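Local coordinates for protein beta-galactosidase/beta-glucuronidase (Faecalibacterium prausnitzii L2-6, PDB 6MVF) that binds flavin mononucleotide and, as a member of glycoside hydrolase family 2, probably hydrolyses beta-glucuronides, releasing glucuronic acid, at residues R297-H302 and W533-F538; I332-Y337 and F352-E357. All blocks are in the same frame, centred on the assembly; numbering follows the deposited sequence.

Contact 1. Residues R297-H302 and W533-F538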
loop_
_atom_site.group_PDB
_atom_site.type_symbol
_atom_site.label_atom_id
_atom_site.label_comp_id
_atom_site.label_asym_id
_atom_site.label_seq_id
_atom_site.Cartn_x
_atom_site.Cartn_y
_atom_site.Cartn_z
ATOM N N ARG A 297 32.229 9.918 13.611
ATOM C CA ARG A 297 32.717 8.544 13.642
ATOM C C ARG A 297 31.857 7.707 12.701
ATOM O O ARG A 297 30.672 7.467 12.975
ATOM C CB ARG A 297 32.695 7.987 15.070
ATOM C CG ARG A 297 33.513 8.807 16.085
ATOM C CD ARG A 297 35.005 8.892 15.661
ATOM N NE ARG A 297 35.863 9.591 16.617
ATOM C CZ ARG A 297 36.430 10.780 16.401
ATOM N NH1 ARG A 297 36.237 11.434 15.263
ATOM N NH2 ARG A 297 37.192 11.327 17.334
ATOM N N GLY A 298 32.434 7.274 11.587
ATOM C CA GLY A 298 31.636 6.579 10.602
ATOM C C GLY A 298 32.388 5.699 9.626
ATOM O O GLY A 298 33.373 5.043 9.983
ATOM N N VAL A 299 31.904 5.663 8.379
ATOM C CA VAL A 299 32.295 4.644 7.413
ATOM C C VAL A 299 32.302 5.266 6.021
ATOM O O VAL A 299 31.761 6.346 5.792
ATOM C CB VAL A 299 31.341 3.409 7.464
ATOM C CG1 VAL A 299 31.259 2.840 8.858
ATOM C CG2 VAL A 299 29.948 3.779 7.018
ATOM N N SER A 300 32.936 4.571 5.089
ATOM C CA SER A 300 32.806 4.840 3.667
ATOM C C SER A 300 31.879 3.803 3.064
ATOM O O SER A 300 31.636 2.749 3.659
ATOM C CB SER A 300 34.169 4.808 2.978
ATOM O OG SER A 300 34.991 5.869 3.463
ATOM N N ARG A 301 31.357 4.110 1.873
ATOM C CA ARG A 301 30.372 3.253 1.219
ATOM C C ARG A 301 30.551 3.353 -0.284
ATOM O O ARG A 301 30.480 4.453 -0.836
ATOM C CB ARG A 301 28.946 3.666 1.626
ATOM C CG ARG A 301 27.810 2.798 1.064
ATOM C CD ARG A 301 26.984 3.525 -0.002
ATOM N NE ARG A 301 25.938 2.665 -0.555
ATOM C CZ ARG A 301 25.107 3.010 -1.543
ATOM N NH1 ARG A 301 25.187 4.210 -2.113
ATOM N NH2 ARG A 301 24.172 2.157 -1.954
ATOM N N HIS A 302 30.788 2.217 -0.942
ATOM C CA HIS A 302 30.776 2.120 -2.397
ATOM C C HIS A 302 29.349 1.813 -2.884
ATOM O O HIS A 302 28.464 1.486 -2.086
ATOM C CB HIS A 302 31.768 1.054 -2.855
ATOM C CG HIS A 302 33.092 1.601 -3.278
ATOM N ND1 HIS A 302 33.220 2.546 -4.272
ATOM C CD2 HIS A 302 34.348 1.319 -2.860
ATOM C CE1 HIS A 302 34.498 2.839 -4.436
ATOM N NE2 HIS A 302 35.206 2.101 -3.598
ATOM N N TRP A 533 37.264 2.135 6.181
ATOM C CA TRP A 533 37.252 1.520 4.865
ATOM C C TRP A 533 37.070 0.031 5.113
ATOM O O TRP A 533 37.945 -0.612 5.701
ATOM C CB TRP A 533 38.535 1.826 4.103
ATOM C CG TRP A 533 38.452 1.482 2.637
ATOM C CD1 TRP A 533 38.967 0.374 2.018
ATOM C CD2 TRP A 533 37.812 2.247 1.617
ATOM N NE1 TRP A 533 38.697 0.415 0.672
ATOM C CE2 TRP A 533 37.982 1.552 0.402
ATOM C CE3 TRP A 533 37.131 3.462 1.606
ATOM C CZ2 TRP A 533 37.477 2.022 -0.801
ATOM C CZ3 TRP A 533 36.640 3.929 0.412
ATOM C CH2 TRP A 533 36.822 3.212 -0.782
ATOM N N ASN A 534 35.908 -0.515 4.753
ATOM C CA ASN A 534 34.772 0.157 4.126
ATOM C C ASN A 534 33.530 -0.447 4.838
ATOM O O ASN A 534 33.672 -1.421 5.580
ATOM C CB ASN A 534 34.796 -0.088 2.590
ATOM C CG ASN A 534 33.672 0.613 1.832
ATOM O OD1 ASN A 534 32.524 0.182 1.865
ATOM N ND2 ASN A 534 34.015 1.674 1.104
ATOM N N MET A 535 32.330 0.126 4.651
ATOM C CA MET A 535 31.144 -0.436 5.299
ATOM C C MET A 535 30.859 -1.842 4.800
ATOM O O MET A 535 30.538 -2.743 5.591
ATOM C CB MET A 535 29.913 0.444 5.051
ATOM C CG MET A 535 28.666 -0.042 5.761
ATOM S SD MET A 535 28.733 -0.008 7.580
ATOM C CE MET A 535 27.233 -0.890 8.005
ATOM N N PHE A 536 30.939 -2.035 3.485
ATOM C CA PHE A 536 30.630 -3.295 2.838
ATOM C C PHE A 536 31.826 -3.718 2.007
ATOM O O PHE A 536 32.486 -2.866 1.400
ATOM C CB PHE A 536 29.414 -3.180 1.912
ATOM C CG PHE A 536 28.225 -2.562 2.546
ATOM C CD1 PHE A 536 27.446 -3.285 3.453
ATOM C CD2 PHE A 536 27.868 -1.264 2.242
ATOM C CE1 PHE A 536 26.329 -2.706 4.051
ATOM C CE2 PHE A 536 26.744 -0.668 2.838
ATOM C CZ PHE A 536 25.980 -1.382 3.745
ATOM N N ASP A 537 32.107 -5.032 1.989
ATOM C CA ASP A 537 32.869 -5.606 0.893
ATOM C C ASP A 537 32.355 -5.031 -0.430
ATOM O O ASP A 537 31.160 -4.761 -0.586
ATOM C CB ASP A 537 32.729 -7.131 0.890
ATOM C CG ASP A 537 33.043 -7.794 2.262
ATOM O OD1 ASP A 537 33.915 -7.329 3.020
ATOM O OD2 ASP A 537 32.406 -8.832 2.568
ATOM N N PHE A 538 33.252 -4.805 -1.384
ATOM C CA PHE A 538 32.831 -4.249 -2.668
ATOM C C PHE A 538 33.655 -4.901 -3.773
ATOM O O PHE A 538 34.668 -5.558 -3.502
ATOM C CB PHE A 538 32.943 -2.708 -2.680
ATOM C CG PHE A 538 34.346 -2.175 -2.414
ATOM C CD1 PHE A 538 34.792 -1.960 -1.127
ATOM C CD2 PHE A 538 35.201 -1.874 -3.457
ATOM C CE1 PHE A 538 36.061 -1.471 -0.881
ATOM C CE2 PHE A 538 36.457 -1.367 -3.213
ATOM C CZ PHE A 538 36.890 -1.168 -1.927
#
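At the C-terminal mouth of the TIM barrel, S300 at the end of strand 292-300 meets the loop that follows strand 529-532. The join is fixed by one backbone hydrogen bond, from M535 N to S300 O at 2.9 Å. The peptide before N534 is cis, and N534 OD1 accepts F536 N at 3.2 Å on an in-plane lone pair, an Asx turn that folds the loop back on itself. W533, its CG anti to the backbone N (chi1 -167°), carries its six-membered ring across to S300, where CE3 lies 3.5 Å from CB. The same ring meets H302 obliquely, W533 CH2 standing 3.4 Å from H302 NE2. The neighbouring atom of the imidazole, CD2, sits 3.3 Å above the plane of the F538 ring, over its centre, with the two planes inclined at 47°. A serine in place of F538 would probably remove the ring over which H302 CD2 lies and open a gap beside the imidazole. H302 ND1 is hydrogen-bonded to Y337 OH. At V299, CG2 packs on M535 CB at 3.9 Å, while the guanidinium of R301 is bound by D320. H302, W533 and F538 thus form an aromatic cluster where the first and last strands close the barrel, and the non-proline cis peptide W533-N534 after the last strand is a feature familiar from clan GH-A glycosidases.

Contact 2. Residues I332-Y337 and F352-E357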
loop_
_atom_site.group_PDB
_atom_site.type_symbol
_atom_site.label_atom_id
_atom_site.label_comp_id
_atom_site.label_asym_id
_atom_site.label_seq_id
_atom_site.Cartn_x
_atom_site.Cartn_y
_atom_site.Cartn_z
ATOM N N ILE A 332 29.212 9.550 6.783
ATOM C CA ILE A 332 29.458 8.626 5.688
ATOM C C ILE A 332 30.306 9.331 4.648
ATOM O O ILE A 332 29.882 10.353 4.095
ATOM C CB ILE A 332 28.174 8.120 5.028
ATOM C CG1 ILE A 332 27.365 7.245 5.977
ATOM C CG2 ILE A 332 28.550 7.348 3.758
ATOM C CD1 ILE A 332 25.939 6.978 5.475
ATOM N N ARG A 333 31.479 8.769 4.352
ATOM C CA ARG A 333 32.276 9.225 3.222
ATOM C C ARG A 333 31.816 8.492 1.962
ATOM O O ARG A 333 31.951 7.264 1.855
ATOM C CB ARG A 333 33.768 9.007 3.466
ATOM C CG ARG A 333 34.597 9.363 2.247
ATOM C CD ARG A 333 36.071 9.129 2.464
ATOM N NE ARG A 333 36.835 9.442 1.261
ATOM C CZ ARG A 333 37.901 8.760 0.859
ATOM N NH1 ARG A 333 38.330 7.719 1.565
ATOM N NH2 ARG A 333 38.529 9.114 -0.254
ATOM N N LEU A 334 31.272 9.243 1.012
ATOM C CA LEU A 334 30.689 8.658 -0.194
ATOM C C LEU A 334 31.733 8.615 -1.314
ATOM O O LEU A 334 31.666 9.326 -2.319
ATOM C CB LEU A 334 29.440 9.436 -0.588
ATOM C CG LEU A 334 28.299 8.937 0.290
ATOM C CD1 LEU A 334 26.997 9.617 -0.047
ATOM C CD2 LEU A 334 28.177 7.409 0.163
ATOM N N ALA A 335 32.710 7.736 -1.125
ATOM C CA ALA A 335 33.797 7.603 -2.082
ATOM C C ALA A 335 33.347 6.735 -3.264
ATOM O O ALA A 335 32.388 5.975 -3.153
ATOM C CB ALA A 335 35.024 7.011 -1.378
ATOM N N HIS A 336 34.023 6.860 -4.417
ATOM C CA HIS A 336 35.058 7.859 -4.734
ATOM C C HIS A 336 34.539 8.745 -5.853
ATOM O O HIS A 336 35.288 9.126 -6.746
ATOM C CB HIS A 336 36.372 7.226 -5.223
ATOM C CG HIS A 336 37.217 6.595 -4.157
ATOM N ND1 HIS A 336 37.831 7.320 -3.157
ATOM C CD2 HIS A 336 37.602 5.306 -3.975
ATOM C CE1 HIS A 336 38.533 6.505 -2.388
ATOM N NE2 HIS A 336 38.410 5.276 -2.862
ATOM N N TYR A 337 33.252 9.052 -5.824
ATOM C CA TYR A 337 32.577 9.633 -6.979
ATOM C C TYR A 337 31.244 10.172 -6.483
ATOM O O TYR A 337 30.918 10.072 -5.297
ATOM C CB TYR A 337 32.407 8.591 -8.086
ATOM C CG TYR A 337 32.098 7.238 -7.502
ATOM C CD1 TYR A 337 30.822 6.947 -7.008
ATOM C CD2 TYR A 337 33.078 6.264 -7.409
ATOM C CE1 TYR A 337 30.535 5.708 -6.453
ATOM C CE2 TYR A 337 32.805 5.019 -6.845
ATOM C CZ TYR A 337 31.533 4.741 -6.369
ATOM O OH TYR A 337 31.253 3.506 -5.809
ATOM N N PHE A 352 23.131 11.879 8.360
ATOM C CA PHE A 352 24.559 11.589 8.370
ATOM C C PHE A 352 25.298 12.798 7.825
ATOM O O PHE A 352 24.848 13.411 6.852
ATOM C CB PHE A 352 24.961 10.392 7.485
ATOM C CG PHE A 352 24.330 9.106 7.860
ATOM C CD1 PHE A 352 24.794 8.379 8.945
ATOM C CD2 PHE A 352 23.314 8.575 7.089
ATOM C CE1 PHE A 352 24.222 7.151 9.285
ATOM C CE2 PHE A 352 22.742 7.347 7.416
ATOM C CZ PHE A 352 23.193 6.634 8.518
ATOM N N ALA A 353 26.453 13.100 8.417
ATOM C CA ALA A 353 27.387 14.064 7.845
ATOM C C ALA A 353 28.095 13.423 6.652
ATOM O O ALA A 353 28.792 12.421 6.823
ATOM C CB ALA A 353 28.392 14.504 8.917
ATOM N N VAL A 354 27.922 13.975 5.448
ATOM C CA VAL A 354 28.396 13.339 4.216
ATOM C C VAL A 354 29.611 14.075 3.658
ATOM O O VAL A 354 29.610 15.308 3.540
ATOM C CB VAL A 354 27.297 13.271 3.147
ATOM C CG1 VAL A 354 27.894 12.831 1.801
ATOM C CG2 VAL A 354 26.189 12.332 3.589
ATOM N N TRP A 355 30.639 13.304 3.298
ATOM C CA TRP A 355 31.783 13.751 2.509
ATOM C C TRP A 355 31.554 13.261 1.072
ATOM O O TRP A 355 31.535 12.051 0.814
ATOM C CB TRP A 355 33.078 13.228 3.152
ATOM C CG TRP A 355 34.384 13.102 2.312
ATOM C CD1 TRP A 355 34.513 12.939 0.950
ATOM C CD2 TRP A 355 35.727 13.096 2.830
ATOM N NE1 TRP A 355 35.835 12.842 0.600
ATOM C CE2 TRP A 355 36.605 12.932 1.728
ATOM C CE3 TRP A 355 36.276 13.205 4.121
ATOM C CZ2 TRP A 355 38.000 12.887 1.872
ATOM C CZ3 TRP A 355 37.665 13.155 4.265
ATOM C CH2 TRP A 355 38.508 13.005 3.141
ATOM N N ALA A 356 31.340 14.196 0.145
ATOM C CA ALA A 356 31.161 13.878 -1.267
ATOM C C ALA A 356 32.409 14.269 -2.055
ATOM O O ALA A 356 33.040 15.290 -1.759
ATOM C CB ALA A 356 29.932 14.587 -1.845
ATOM N N GLU A 357 32.760 13.462 -3.065
ATOM C CA GLU A 357 33.995 13.695 -3.807
ATOM C C GLU A 357 33.847 13.292 -5.274
ATOM O O GLU A 357 32.897 12.610 -5.674
ATOM C CB GLU A 357 35.171 12.951 -3.166
ATOM C CG GLU A 357 35.128 11.466 -3.325
ATOM C CD GLU A 357 36.329 10.767 -2.684
ATOM O OE1 GLU A 357 36.936 11.335 -1.753
ATOM O OE2 GLU A 357 36.682 9.646 -3.116
HETATM O O HOH W 1 30.362 11.619 -3.153
#
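R333 and W355 lie side by side on neighbouring parallel strands of the TIM barrel, 331-334 and 353-357, which helix 341-350 links in a beta-alpha-beta unit. Backbone bonds from I332 N to A353 O, W355 N to I332 O and L334 N to W355 O hold the register, so R333 and W355 share a face of the sheet and their side chains point the same way. R333 CB rests against S300 of the adjacent strand. With chi1 at 175° the chain leaves extended, placing CG over the five-membered ring of W355 in a CH-pi contact, 3.8 Å from its centroid. CD continues along the same surface, 3.9 Å from W355 CE2, and NE follows above that ring face, 3.5 Å from W355 CE2. Past the indole, NH2 forms a salt bridge with E357 OE1 at 3.1 Å, in the guanidinium plane and on the syn side of the carboxylate; NH2 also binds N398. W355 NE1 donates to the same E357 OE1 at 3.0 Å, from the anti side, well out of the carboxylate plane and tilted from that of the indole, so two donors grip this oxygen. The other oxygen, E357 OE2, takes H336 ND1 at 2.6 Å, with imidazole and carboxylate only 21° from coplanar. These three bonds fix the rotation of the carboxylate at the C-terminal end of its strand. On the opposite face of the sheet L334 packs against V354, and at the other end of the pairing I332 CD1 stands over the F352 ring, 3.6 Å from its centroid. Beyond the paired strands a water continues the link between the two segments, donating to Y337 O at 2.7 Å and accepting from E357 N.

In the fold
Beyond the N-terminal beta domains, the chain enters the barrel through strand 292-300, then runs through helix 314-327 to strand 331-334, and by helix 341-350 to strand 353-357. Contact 2 closes this last, short excursion of 14 intervening residues. The remaining barrel follows, including helix 368-385, which carries FMN-binding K379, before the loop 533-538 returns to strand 292-300 and contact 1 closes a loop of 230 residues. Contact 2 thus lies wholly within the larger loop, without crossing. Contact 1 joins the two ends of the barrel and contact 2 its second and third strands; V299 O to R333 N and W533 against H336 tie them together, with centres about 10 Å apart.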